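Long-range contacts in sulfite reductase [ferredoxin] (Mycobacterium tuberculosis, PDB 1ZJ8), which catalyses the ferredoxin-dependent reduction of sulfite to sulfide, using a siroheme and a [4Fe-4S] cluster: residues 81-92 / 431-439; 73-81 / 168-177. One frame throughout, in Å; residues are numbered along the deposited sequence.

Contact 1. Residues 81-92 / 431-439; sequences TQREQGYDGTWT and IEFCKLSFA. With SF4 (iron/sulfur cluster), chain D.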
loop_
_atom_site.group_PDB
_atom_site.type_symbol
_atom_site.label_atom_id
_atom_site.label_comp_id
_atom_site.label_asym_id
_atom_site.label_seq_id
_atom_site.Cartn_x
_atom_site.Cartn_y
_atom_site.Cartn_z
ATOM N N THR A 81 -15.233 -8.976 0.507
ATOM C CA THR A 81 -15.558 -10.383 0.758
ATOM C C THR A 81 -14.255 -11.227 0.806
ATOM O O THR A 81 -13.349 -10.982 0.005
ATOM C CB THR A 81 -16.503 -10.862 -0.373
ATOM O OG1 THR A 81 -17.475 -11.775 0.152
ATOM C CG2 THR A 81 -15.724 -11.461 -1.552
ATOM N N GLN A 82 -14.131 -12.201 1.712
ATOM C CA GLN A 82 -12.891 -13.004 1.751
ATOM C C GLN A 82 -13.021 -14.387 1.065
ATOM O O GLN A 82 -14.127 -14.897 0.874
ATOM C CB GLN A 82 -12.323 -13.100 3.187
ATOM C CG GLN A 82 -12.997 -14.078 4.168
ATOM C CD GLN A 82 -12.127 -14.385 5.418
ATOM O OE1 GLN A 82 -11.787 -13.492 6.207
ATOM N NE2 GLN A 82 -11.791 -15.666 5.601
ATOM N N ARG A 83 -11.876 -14.979 0.698
ATOM C CA ARG A 83 -11.814 -16.250 -0.067
ATOM C C ARG A 83 -12.187 -17.478 0.784
ATOM O O ARG A 83 -11.606 -17.710 1.857
ATOM C CB ARG A 83 -10.413 -16.470 -0.670
ATOM C CG ARG A 83 -10.280 -17.678 -1.650
ATOM C CD ARG A 83 -8.818 -18.162 -1.769
ATOM N NE ARG A 83 -8.541 -19.151 -2.823
ATOM C CZ ARG A 83 -8.434 -18.880 -4.128
ATOM N NH1 ARG A 83 -8.646 -17.651 -4.582
ATOM N NH2 ARG A 83 -8.136 -19.844 -5.001
ATOM N N GLU A 84 -13.151 -18.262 0.285
ATOM C CA GLU A 84 -13.539 -19.524 0.924
ATOM C C GLU A 84 -12.339 -20.477 0.932
ATOM O O GLU A 84 -11.466 -20.434 0.037
ATOM C CB GLU A 84 -14.735 -20.175 0.205
ATOM C CG GLU A 84 -15.376 -21.336 0.964
ATOM C CD GLU A 84 -15.931 -20.898 2.299
ATOM O OE1 GLU A 84 -17.041 -20.350 2.312
ATOM O OE2 GLU A 84 -15.256 -21.081 3.333
ATOM N N GLN A 85 -12.312 -21.335 1.953
ATOM C CA GLN A 85 -11.214 -22.286 2.155
ATOM C C GLN A 85 -11.201 -23.410 1.128
ATOM O O GLN A 85 -12.246 -23.799 0.620
ATOM C CB GLN A 85 -11.344 -22.974 3.529
ATOM C CG GLN A 85 -11.418 -22.058 4.748
ATOM C CD GLN A 85 -10.165 -21.219 4.926
ATOM O OE1 GLN A 85 -9.079 -21.591 4.461
ATOM N NE2 GLN A 85 -10.308 -20.077 5.590
ATOM N N GLY A 86 -10.014 -23.948 0.848
ATOM C CA GLY A 86 -9.865 -25.194 0.084
ATOM C C GLY A 86 -9.712 -25.081 -1.423
ATOM O O GLY A 86 -9.400 -26.065 -2.092
ATOM N N TYR A 87 -9.942 -23.895 -1.969
ATOM C CA TYR A 87 -9.823 -23.688 -3.410
ATOM C C TYR A 87 -8.428 -23.166 -3.724
ATOM O O TYR A 87 -8.000 -22.172 -3.146
ATOM C CB TYR A 87 -10.899 -22.719 -3.902
ATOM C CG TYR A 87 -12.295 -23.196 -3.592
ATOM C CD1 TYR A 87 -13.023 -23.957 -4.516
ATOM C CD2 TYR A 87 -12.889 -22.898 -2.370
ATOM C CE1 TYR A 87 -14.325 -24.394 -4.229
ATOM C CE2 TYR A 87 -14.185 -23.330 -2.067
ATOM C CZ TYR A 87 -14.900 -24.081 -2.993
ATOM O OH TYR A 87 -16.173 -24.501 -2.665
ATOM N N ASP A 88 -7.717 -23.846 -4.619
ATOM C CA ASP A 88 -6.404 -23.374 -5.067
ATOM C C ASP A 88 -6.502 -22.600 -6.400
ATOM O O ASP A 88 -7.609 -22.314 -6.875
ATOM C CB ASP A 88 -5.369 -24.529 -5.090
ATOM C CG ASP A 88 -5.677 -25.622 -6.128
ATOM O OD1 ASP A 88 -6.822 -25.728 -6.629
ATOM O OD2 ASP A 88 -4.746 -26.402 -6.429
ATOM N N GLY A 89 -5.345 -22.255 -6.973
ATOM C CA GLY A 89 -5.250 -21.393 -8.162
ATOM C C GLY A 89 -6.026 -21.821 -9.399
ATOM O O GLY A 89 -6.409 -20.985 -10.233
ATOM N N THR A 90 -6.260 -23.124 -9.520
ATOM C CA THR A 90 -7.150 -23.681 -10.538
ATOM C C THR A 90 -8.491 -22.944 -10.601
ATOM O O THR A 90 -9.024 -22.704 -11.691
ATOM C CB THR A 90 -7.455 -25.155 -10.218
ATOM O OG1 THR A 90 -6.278 -25.787 -9.693
ATOM C CG2 THR A 90 -7.977 -25.896 -11.473
ATOM N N TRP A 91 -9.022 -22.597 -9.425
ATOM C CA TRP A 91 -10.378 -22.073 -9.287
ATOM C C TRP A 91 -10.476 -20.562 -9.436
ATOM O O TRP A 91 -11.559 -20.022 -9.655
ATOM C CB TRP A 91 -10.930 -22.478 -7.915
ATOM C CG TRP A 91 -11.109 -23.963 -7.771
ATOM C CD1 TRP A 91 -10.217 -24.869 -7.242
ATOM C CD2 TRP A 91 -12.254 -24.719 -8.184
ATOM N NE1 TRP A 91 -10.749 -26.140 -7.296
ATOM C CE2 TRP A 91 -11.996 -26.077 -7.871
ATOM C CE3 TRP A 91 -13.479 -24.379 -8.787
ATOM C CZ2 TRP A 91 -12.916 -27.092 -8.144
ATOM C CZ3 TRP A 91 -14.390 -25.382 -9.056
ATOM C CH2 TRP A 91 -14.105 -26.727 -8.736
ATOM N N THR A 92 -9.345 -19.887 -9.314
ATOM C CA THR A 92 -9.311 -18.434 -9.384
ATOM C C THR A 92 -9.689 -17.940 -10.797
ATOM O O THR A 92 -9.070 -18.315 -11.803
ATOM C CB THR A 92 -7.906 -17.913 -8.942
ATOM O OG1 THR A 92 -7.643 -18.328 -7.590
ATOM C CG2 THR A 92 -7.817 -16.389 -9.046
ATOM N N ILE A 431 -3.288 -16.296 -1.403
ATOM C CA ILE A 431 -4.389 -17.269 -1.452
ATOM C C ILE A 431 -5.000 -17.639 -0.089
ATOM O O ILE A 431 -6.074 -18.239 -0.056
ATOM C CB ILE A 431 -3.916 -18.558 -2.188
ATOM C CG1 ILE A 431 -5.104 -19.380 -2.693
ATOM C CG2 ILE A 431 -2.993 -19.400 -1.294
ATOM C CD1 ILE A 431 -4.742 -20.299 -3.893
ATOM N N GLU A 432 -4.330 -17.291 1.015
ATOM C CA GLU A 432 -4.887 -17.473 2.379
ATOM C C GLU A 432 -6.242 -16.752 2.607
ATOM O O GLU A 432 -7.058 -17.194 3.413
ATOM C CB GLU A 432 -3.854 -16.984 3.417
ATOM C CG GLU A 432 -4.191 -17.187 4.905
ATOM C CD GLU A 432 -3.634 -16.079 5.814
ATOM O OE1 GLU A 432 -3.208 -15.010 5.311
ATOM O OE2 GLU A 432 -3.655 -16.271 7.046
ATOM N N PHE A 433 -6.459 -15.635 1.917
ATOM C CA PHE A 433 -7.676 -14.833 2.097
ATOM C C PHE A 433 -8.165 -14.145 0.801
ATOM O O PHE A 433 -9.313 -13.728 0.717
ATOM C CB PHE A 433 -7.439 -13.722 3.146
ATOM C CG PHE A 433 -7.357 -14.196 4.603
ATOM C CD1 PHE A 433 -8.382 -14.930 5.189
ATOM C CD2 PHE A 433 -6.272 -13.824 5.407
ATOM C CE1 PHE A 433 -8.310 -15.328 6.548
ATOM C CE2 PHE A 433 -6.197 -14.214 6.760
ATOM C CZ PHE A 433 -7.218 -14.961 7.327
ATOM N N CYS A 434 -7.304 -14.019 -0.199
ATOM C CA CYS A 434 -7.620 -13.242 -1.390
ATOM C C CYS A 434 -8.249 -14.087 -2.514
ATOM O O CYS A 434 -7.749 -15.172 -2.832
ATOM C CB CYS A 434 -6.343 -12.592 -1.915
ATOM S SG CYS A 434 -6.708 -11.441 -3.208
ATOM N N LYS A 435 -9.308 -13.571 -3.144
ATOM C CA LYS A 435 -10.000 -14.308 -4.203
ATOM C C LYS A 435 -9.311 -14.258 -5.563
ATOM O O LYS A 435 -9.721 -14.991 -6.468
ATOM C CB LYS A 435 -11.425 -13.811 -4.370
ATOM C CG LYS A 435 -12.327 -14.009 -3.145
ATOM C CD LYS A 435 -13.712 -13.388 -3.386
ATOM C CE LYS A 435 -13.623 -11.942 -3.980
ATOM N NZ LYS A 435 -12.643 -11.038 -3.271
ATOM N N LEU A 436 -8.276 -13.430 -5.719
ATOM C CA LEU A 436 -7.608 -13.284 -7.024
ATOM C C LEU A 436 -6.188 -13.861 -7.103
ATOM O O LEU A 436 -5.510 -13.696 -8.124
ATOM C CB LEU A 436 -7.588 -11.815 -7.439
ATOM C CG LEU A 436 -8.926 -11.096 -7.283
ATOM C CD1 LEU A 436 -8.765 -9.631 -7.707
ATOM C CD2 LEU A 436 -10.036 -11.795 -8.075
ATOM N N SER A 437 -5.765 -14.551 -6.040
ATOM C CA SER A 437 -4.403 -15.122 -5.918
ATOM C C SER A 437 -4.266 -16.530 -6.474
ATOM O O SER A 437 -5.184 -17.340 -6.368
ATOM C CB SER A 437 -4.001 -15.186 -4.439
ATOM O OG SER A 437 -5.170 -15.108 -3.617
ATOM N N PHE A 438 -3.092 -16.815 -7.028
ATOM C CA PHE A 438 -2.741 -18.161 -7.494
ATOM C C PHE A 438 -1.767 -18.846 -6.514
ATOM O O PHE A 438 -1.542 -20.062 -6.590
ATOM C CB PHE A 438 -2.154 -18.094 -8.910
ATOM C CG PHE A 438 -3.057 -17.425 -9.883
ATOM C CD1 PHE A 438 -4.315 -17.962 -10.153
ATOM C CD2 PHE A 438 -2.677 -16.245 -10.503
ATOM C CE1 PHE A 438 -5.190 -17.337 -11.044
ATOM C CE2 PHE A 438 -3.548 -15.604 -11.406
ATOM C CZ PHE A 438 -4.812 -16.155 -11.674
ATOM N N ALA A 439 -1.223 -18.063 -5.579
ATOM C CA ALA A 439 -0.247 -18.570 -4.627
ATOM C C ALA A 439 -0.375 -17.948 -3.246
ATOM O O ALA A 439 -1.013 -16.895 -3.036
ATOM C CB ALA A 439 1.167 -18.361 -5.145
HETATM FE FE1 SF4 D . -3.353 -10.215 -6.071
HETATM FE FE2 SF4 D . -3.284 -8.230 -4.192
HETATM FE FE3 SF4 D . -4.680 -10.535 -3.715
HETATM FE FE4 SF4 D . -1.955 -10.384 -3.671
HETATM S S1 SF4 D . -3.411 -9.358 -2.210
HETATM S S2 SF4 D . -3.227 -12.039 -4.702
HETATM S S3 SF4 D . -1.504 -8.985 -5.431
HETATM S S4 SF4 D . -5.157 -8.981 -5.340
#
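Arg83 meets the 431-439 loop with both backbone and side chain. Its N donates to Phe433 O at 2.9 Å, close to straight at 158°. With CG anti to the backbone N (chi1 -172°), the extended chain carries the guanidinium to the loop's carbonyls. There NH1 donates to Cys434 O at 3.2 Å; the acceptor's lone pair is used, although the oxygen lies 30° out of the guanidinium plane. Ile431 CG1 sits 3.3 Å above one face of the group, toward its rim. Next to it, Thr92 OG1 donates to Ser437 O at 2.9 Å, while its CG2 touches Phe438 CE1 at 3.4 Å.

Two in-plane grips fix the guanidinium: NE and NH2 bind Tyr87 O side-on, and NH1 and NH2 both bind Thr92 OG1 end-on. The hydroxyl therefore relays the arginine to Ser437 O. At the other end, Gln82 NE2 lies near the edge of the Phe433 ring; Gln82 OE1 accepts from Trp148 N, and the ring stacks on His147. Lys435, bent at its far end, lays CE against Thr81 CG2 and sends NZ weakly to Thr81 O and to a siroheme carboxylate.

Cys434 SG binds iron FE3 of the [4Fe-4S] cluster at 2.3 Å, and Ser437 CB approaches cluster sulfide S2 at 3.3 Å. The end of strand 79-83 and the loop after it thus pack against a cysteine-bearing [4Fe-4S] loop of the nitrite and sulfite reductase family.

Contact 2. Residues 73-81 / 168-177; sequences RFRWWGLYT and TTEACGDCPR. With SRM (siroheme), chain E.
Thr168 OG1 donates to Trp77 O at 2.7 Å and is also hydrogen-bonded to Trp158 NE1, so one hydroxyl serves both segments and a tryptophan outside them. Thr168 OG1, turned between its own backbone N and carbonyl carbon (chi1 64°), reaches Trp77 O from above the carbonyl plane. This contact carries the Cys-Tyr thioether of the siroheme pocket: Cys172 SG joins Tyr80 CE2, the ring carbon next to the one bearing OH. The sulfur is modelled almost equally near Tyr80 CE2 and CD2, so the bond length and exact attachment geometry are doubtful; its in-plane position at the ring edge is consistent with a 3'-(S-cysteinyl)-tyrosine.

Backbone bonds join the same two segments beside the cross-link. A type II turn from Thr168 to Ala171 presents Glu170 N to Trp76 O at 2.9 Å, and Cys172 N makes a weaker bond to Arg75 O. One face of the Trp76 indole packs on residues 173-175, meeting Gly173 CA over the six-membered ring, Asp174 N, and Cys175 SG, which is 4.0 Å from the centroid of the five-membered ring. Its NE1 donates to Ala213 O, fixing the ring's rotation, while the Asp174 carboxylate forms salt bridges with Arg297 and Lys41.

Tyr80 is sandwiched: siroheme methyl CMA lies 3.5 Å above the centre of one ring face, and Arg75 CD covers the opposite face toward the rim. With the thioether, this leaves the ring little freedom to turn. A water lies 2.7 Å from Tyr80 OH and accepts weakly from Gly173 N. Arg177 folds back on its own segment: NE and NH2 both donate to Gly173 O, side-on and in the guanidinium plane, and Cys172 CA lies 3.7 Å above the centre of that plane.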
loop_
_atom_site.group_PDB
_atom_site.type_symbol
_atom_site.label_atom_id
_atom_site.label_comp_id
_atom_site.label_asym_id
_atom_site.label_seq_id
_atom_site.Cartn_x
_atom_site.Cartn_y
_atom_site.Cartn_z
ATOM N N ARG A 73 -20.996 -2.026 -3.356
ATOM C CA ARG A 73 -21.234 -0.886 -2.486
ATOM C C ARG A 73 -20.605 -1.031 -1.091
ATOM O O ARG A 73 -20.310 -0.025 -0.437
ATOM C CB ARG A 73 -22.738 -0.632 -2.409
ATOM C CG ARG A 73 -23.157 0.690 -3.020
ATOM C CD ARG A 73 -24.686 0.828 -3.252
ATOM N NE ARG A 73 -25.042 0.552 -4.654
ATOM C CZ ARG A 73 -26.019 -0.256 -5.061
ATOM N NH1 ARG A 73 -26.802 -0.877 -4.186
ATOM N NH2 ARG A 73 -26.221 -0.435 -6.357
ATOM N N PHE A 74 -20.404 -2.274 -0.646
ATOM C CA PHE A 74 -19.708 -2.580 0.631
ATOM C C PHE A 74 -18.301 -1.984 0.696
ATOM O O PHE A 74 -17.835 -1.555 1.749
ATOM C CB PHE A 74 -19.586 -4.106 0.829
ATOM C CG PHE A 74 -20.655 -4.710 1.702
ATOM C CD1 PHE A 74 -22.001 -4.427 1.496
ATOM C CD2 PHE A 74 -20.314 -5.602 2.722
ATOM C CE1 PHE A 74 -22.989 -5.012 2.300
ATOM C CE2 PHE A 74 -21.303 -6.191 3.537
ATOM C CZ PHE A 74 -22.632 -5.895 3.322
ATOM N N ARG A 75 -17.633 -1.970 -0.444
ATOM C CA ARG A 75 -16.261 -1.502 -0.531
ATOM C C ARG A 75 -16.128 -0.060 -0.057
ATOM O O ARG A 75 -15.154 0.298 0.595
ATOM C CB ARG A 75 -15.765 -1.656 -1.959
ATOM C CG ARG A 75 -15.771 -3.113 -2.401
ATOM C CD ARG A 75 -15.267 -3.249 -3.794
ATOM N NE ARG A 75 -15.155 -4.646 -4.168
ATOM C CZ ARG A 75 -14.612 -5.069 -5.301
ATOM N NH1 ARG A 75 -14.122 -4.206 -6.183
ATOM N NH2 ARG A 75 -14.554 -6.364 -5.552
ATOM N N TRP A 76 -17.132 0.761 -0.322
ATOM C CA TRP A 76 -17.096 2.155 0.114
ATOM C C TRP A 76 -16.981 2.274 1.621
ATOM O O TRP A 76 -16.806 3.389 2.131
ATOM C CB TRP A 76 -18.334 2.915 -0.369
ATOM C CG TRP A 76 -18.141 3.550 -1.685
ATOM C CD1 TRP A 76 -17.976 4.876 -1.928
ATOM C CD2 TRP A 76 -18.073 2.889 -2.961
ATOM N NE1 TRP A 76 -17.823 5.090 -3.277
ATOM C CE2 TRP A 76 -17.884 3.887 -3.932
ATOM C CE3 TRP A 76 -18.173 1.554 -3.374
ATOM C CZ2 TRP A 76 -17.781 3.594 -5.290
ATOM C CZ3 TRP A 76 -18.069 1.262 -4.726
ATOM C CH2 TRP A 76 -17.874 2.276 -5.667
ATOM N N TRP A 77 -17.102 1.144 2.324
ATOM C CA TRP A 77 -16.837 1.100 3.756
ATOM C C TRP A 77 -15.720 0.133 4.124
ATOM O O TRP A 77 -15.591 -0.259 5.280
ATOM C CB TRP A 77 -18.112 0.768 4.525
ATOM C CG TRP A 77 -19.098 1.855 4.412
ATOM C CD1 TRP A 77 -20.127 1.919 3.540
ATOM C CD2 TRP A 77 -19.131 3.075 5.170
ATOM N NE1 TRP A 77 -20.815 3.092 3.704
ATOM C CE2 TRP A 77 -20.226 3.826 4.700
ATOM C CE3 TRP A 77 -18.346 3.601 6.203
ATOM C CZ2 TRP A 77 -20.568 5.083 5.227
ATOM C CZ3 TRP A 77 -18.684 4.857 6.722
ATOM C CH2 TRP A 77 -19.793 5.579 6.225
ATOM N N GLY A 78 -14.889 -0.230 3.155
ATOM C CA GLY A 78 -13.744 -1.093 3.431
ATOM C C GLY A 78 -14.093 -2.537 3.777
ATOM O O GLY A 78 -13.302 -3.221 4.451
ATOM N N LEU A 79 -15.264 -3.001 3.312
ATOM C CA LEU A 79 -15.685 -4.392 3.481
ATOM C C LEU A 79 -15.563 -5.073 2.154
ATOM O O LEU A 79 -16.262 -4.758 1.202
ATOM C CB LEU A 79 -17.103 -4.497 3.999
ATOM C CG LEU A 79 -17.188 -4.128 5.480
ATOM C CD1 LEU A 79 -18.586 -3.642 5.830
ATOM C CD2 LEU A 79 -16.768 -5.290 6.385
ATOM N N TYR A 80 -14.604 -5.975 2.101
ATOM C CA TYR A 80 -14.297 -6.753 0.925
ATOM C C TYR A 80 -14.570 -8.220 1.368
ATOM O O TYR A 80 -14.242 -8.634 2.485
ATOM C CB TYR A 80 -12.823 -6.479 0.531
ATOM C CG TYR A 80 -12.495 -5.536 -0.657
ATOM C CD1 TYR A 80 -12.535 -6.043 -1.959
ATOM C CD2 TYR A 80 -12.018 -4.180 -0.483
ATOM C CE1 TYR A 80 -12.194 -5.266 -3.065
ATOM C CE2 TYR A 80 -11.654 -3.402 -1.619
ATOM C CZ TYR A 80 -11.761 -3.961 -2.893
ATOM O OH TYR A 80 -11.430 -3.229 -4.003
ATOM N N THR A 81 -15.233 -8.976 0.507
ATOM C CA THR A 81 -15.558 -10.383 0.758
ATOM C C THR A 81 -14.255 -11.227 0.806
ATOM O O THR A 81 -13.349 -10.982 0.005
ATOM C CB THR A 81 -16.503 -10.862 -0.373
ATOM O OG1 THR A 81 -17.475 -11.775 0.152
ATOM C CG2 THR A 81 -15.724 -11.461 -1.552
ATOM N N THR A 168 -13.727 3.633 8.374
ATOM C CA THR A 168 -13.405 2.750 7.261
ATOM C C THR A 168 -13.867 3.382 5.961
ATOM O O THR A 168 -13.917 2.719 4.927
ATOM C CB THR A 168 -14.048 1.317 7.427
ATOM O OG1 THR A 168 -15.489 1.373 7.413
ATOM C CG2 THR A 168 -13.597 0.663 8.729
ATOM N N THR A 169 -14.188 4.671 6.007
ATOM C CA THR A 169 -14.797 5.339 4.863
ATOM C C THR A 169 -13.886 5.388 3.629
ATOM O O THR A 169 -12.748 5.854 3.696
ATOM C CB THR A 169 -15.196 6.787 5.209
ATOM O OG1 THR A 169 -15.971 6.811 6.422
ATOM C CG2 THR A 169 -15.981 7.432 4.043
ATOM N N GLU A 170 -14.414 4.920 2.500
ATOM C CA GLU A 170 -13.716 4.995 1.219
ATOM C C GLU A 170 -12.334 4.347 1.331
ATOM O O GLU A 170 -11.383 4.761 0.655
ATOM C CB GLU A 170 -13.642 6.457 0.698
ATOM C CG GLU A 170 -14.984 7.020 0.139
ATOM C CD GLU A 170 -15.021 8.556 -0.039
ATOM O OE1 GLU A 170 -14.839 9.293 0.954
ATOM O OE2 GLU A 170 -15.277 9.037 -1.162
ATOM N N ALA A 171 -12.243 3.320 2.183
ATOM C CA ALA A 171 -11.007 2.548 2.356
ATOM C C ALA A 171 -10.853 1.600 1.176
ATOM O O ALA A 171 -9.734 1.321 0.736
ATOM C CB ALA A 171 -11.030 1.760 3.666
ATOM N N CYS A 172 -11.988 1.094 0.686
ATOM C CA CYS A 172 -12.071 0.361 -0.591
ATOM C C CYS A 172 -12.961 1.197 -1.543
ATOM O O CYS A 172 -13.529 2.210 -1.140
ATOM C CB CYS A 172 -12.671 -1.061 -0.366
ATOM S SG CYS A 172 -11.563 -2.587 -0.228
ATOM N N GLY A 173 -13.066 0.781 -2.802
ATOM C CA GLY A 173 -14.055 1.371 -3.726
ATOM C C GLY A 173 -13.530 2.312 -4.800
ATOM O O GLY A 173 -12.337 2.585 -4.885
ATOM N N ASP A 174 -14.448 2.812 -5.626
ATOM C CA ASP A 174 -14.128 3.750 -6.718
ATOM C C ASP A 174 -14.114 5.211 -6.216
ATOM O O ASP A 174 -15.019 6.009 -6.525
ATOM C CB ASP A 174 -15.143 3.571 -7.861
ATOM C CG ASP A 174 -14.981 2.235 -8.608
ATOM O OD1 ASP A 174 -14.211 1.353 -8.139
ATOM O OD2 ASP A 174 -15.628 2.078 -9.680
ATOM N N CYS A 175 -13.059 5.530 -5.452
ATOM C CA CYS A 175 -12.989 6.726 -4.596
ATOM C C CYS A 175 -11.601 6.822 -3.936
ATOM O O CYS A 175 -10.810 5.889 -4.035
ATOM C CB CYS A 175 -14.062 6.598 -3.528
ATOM S SG CYS A 175 -14.057 4.954 -2.798
ATOM N N PRO A 176 -11.285 7.951 -3.280
ATOM C CA PRO A 176 -9.937 8.113 -2.681
ATOM C C PRO A 176 -9.621 7.187 -1.508
ATOM O O PRO A 176 -10.370 7.124 -0.515
ATOM C CB PRO A 176 -9.908 9.585 -2.225
ATOM C CG PRO A 176 -11.034 10.252 -2.963
ATOM C CD PRO A 176 -12.090 9.173 -3.109
ATOM N N ARG A 177 -8.502 6.483 -1.638
ATOM C CA ARG A 177 -8.042 5.559 -0.613
ATOM C C ARG A 177 -7.268 6.365 0.411
ATOM O O ARG A 177 -7.152 7.578 0.266
ATOM C CB ARG A 177 -7.155 4.474 -1.244
ATOM C CG ARG A 177 -7.803 3.726 -2.419
ATOM C CD ARG A 177 -9.152 3.154 -1.985
ATOM N NE ARG A 177 -9.783 2.279 -2.968
ATOM C CZ ARG A 177 -9.440 1.014 -3.196
ATOM N NH1 ARG A 177 -8.420 0.433 -2.548
ATOM N NH2 ARG A 177 -10.112 0.330 -4.114
HETATM FE FE SRM E . -4.520 -3.877 -3.445
HETATM C CHA SRM E . -7.135 -5.501 -4.926
HETATM C CHB SRM E . -4.446 -6.214 -1.047
HETATM C CHC SRM E . -2.059 -2.300 -2.014
HETATM C CHD SRM E . -3.243 -3.087 -6.557
HETATM N NA SRM E . -5.702 -5.414 -2.957
HETATM C C1A SRM E . -6.801 -5.861 -3.604
HETATM C C2A SRM E . -7.649 -6.787 -2.787
HETATM C CMA SRM E . -8.778 -6.021 -2.169
HETATM C CDA SRM E . -8.082 -8.007 -3.552
HETATM C CEA SRM E . -9.484 -8.102 -4.063
HETATM O O3A SRM E . -9.872 -7.271 -4.890
HETATM O O4A SRM E . -10.250 -8.991 -3.663
HETATM C C3A SRM E . -6.659 -7.216 -1.758
HETATM C CAA SRM E . -7.219 -7.368 -0.383
HETATM C CBA SRM E . -7.646 -8.811 -0.341
HETATM C CCA SRM E . -7.517 -9.364 1.041
HETATM O O1A SRM E . -6.520 -9.051 1.727
HETATM O O2A SRM E . -8.430 -10.109 1.474
HETATM C C4A SRM E . -5.553 -6.227 -1.906
HETATM N NB SRM E . -3.562 -4.135 -1.748
HETATM C C1B SRM E . -3.645 -5.097 -0.827
HETATM C C2B SRM E . -2.842 -4.857 0.421
HETATM C CMB SRM E . -3.529 -5.272 1.691
HETATM C CDB SRM E . -1.580 -5.644 0.294
HETATM C CEB SRM E . -0.604 -5.592 1.414
HETATM O O3B SRM E . -0.355 -6.582 2.135
HETATM O O4B SRM E . -0.047 -4.512 1.611
HETATM C C3B SRM E . -2.586 -3.374 0.265
HETATM C CAB SRM E . -3.708 -2.566 0.864
HETATM C CBB SRM E . -3.259 -1.194 1.265
HETATM C CCB SRM E . -4.443 -0.349 1.638
HETATM O O1B SRM E . -4.712 -0.126 2.816
HETATM O O2B SRM E . -5.152 0.166 0.779
HETATM C C4B SRM E . -2.734 -3.234 -1.226
HETATM N NC SRM E . -2.932 -3.015 -4.131
HETATM C C1C SRM E . -2.101 -2.245 -3.399
HETATM C C2C SRM E . -1.057 -1.699 -4.133
HETATM C CDC SRM E . 0.188 -1.026 -3.662
HETATM C CEC SRM E . 0.218 0.425 -3.375
HETATM O O3C SRM E . -0.849 1.080 -3.347
HETATM O O4C SRM E . 1.342 0.913 -3.190
HETATM C C3C SRM E . -1.403 -1.990 -5.418
HETATM C CAC SRM E . -0.511 -1.538 -6.528
HETATM C CBC SRM E . -0.408 -0.068 -6.874
HETATM C CCC SRM E . -1.609 0.322 -7.717
HETATM O O1C SRM E . -2.758 0.390 -7.202
HETATM O O2C SRM E . -1.398 0.544 -8.937
HETATM C C4C SRM E . -2.564 -2.720 -5.401
HETATM N ND SRM E . -5.254 -3.931 -5.331
HETATM C C1D SRM E . -4.484 -3.734 -6.413
HETATM C C2D SRM E . -5.108 -4.320 -7.530
HETATM C CAD SRM E . -4.914 -3.803 -8.944
HETATM C CBD SRM E . -5.871 -2.779 -9.471
HETATM C CCD SRM E . -5.702 -2.104 -10.802
HETATM O O1D SRM E . -5.489 -0.871 -10.786
HETATM O O2D SRM E . -5.767 -2.753 -11.880
HETATM C C3D SRM E . -6.289 -4.879 -7.071
HETATM C CDD SRM E . -7.480 -5.211 -7.928
HETATM C CED SRM E . -8.445 -4.164 -8.440
HETATM O O3D SRM E . -8.444 -3.017 -7.991
HETATM O O4D SRM E . -9.266 -4.429 -9.329
HETATM C C4D SRM E . -6.367 -4.628 -5.710
HETATM O O HOH W 1 -12.749 -1.105 -4.909
#

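The two contacts use opposite ends of strand 79-83, an outermost strand of an antiparallel five-stranded sheet, and share Thr81; their centres are about 20 Å apart. Along the chain they interleave: 73-81 and 81-92 come first, then 168-177 and, far later, 431-439, so the two contacts cross along the chain, neither nested in the other. Contact 2 ties the strand's start to the loop leading into strand 176-181; contact 1 ties its end to the loop after strand 425-427. One short strand thereby connects with both 4Fe-4S family domains, with siroheme beside Tyr80 in contact 2 and the cluster beside Cys434 in contact 1.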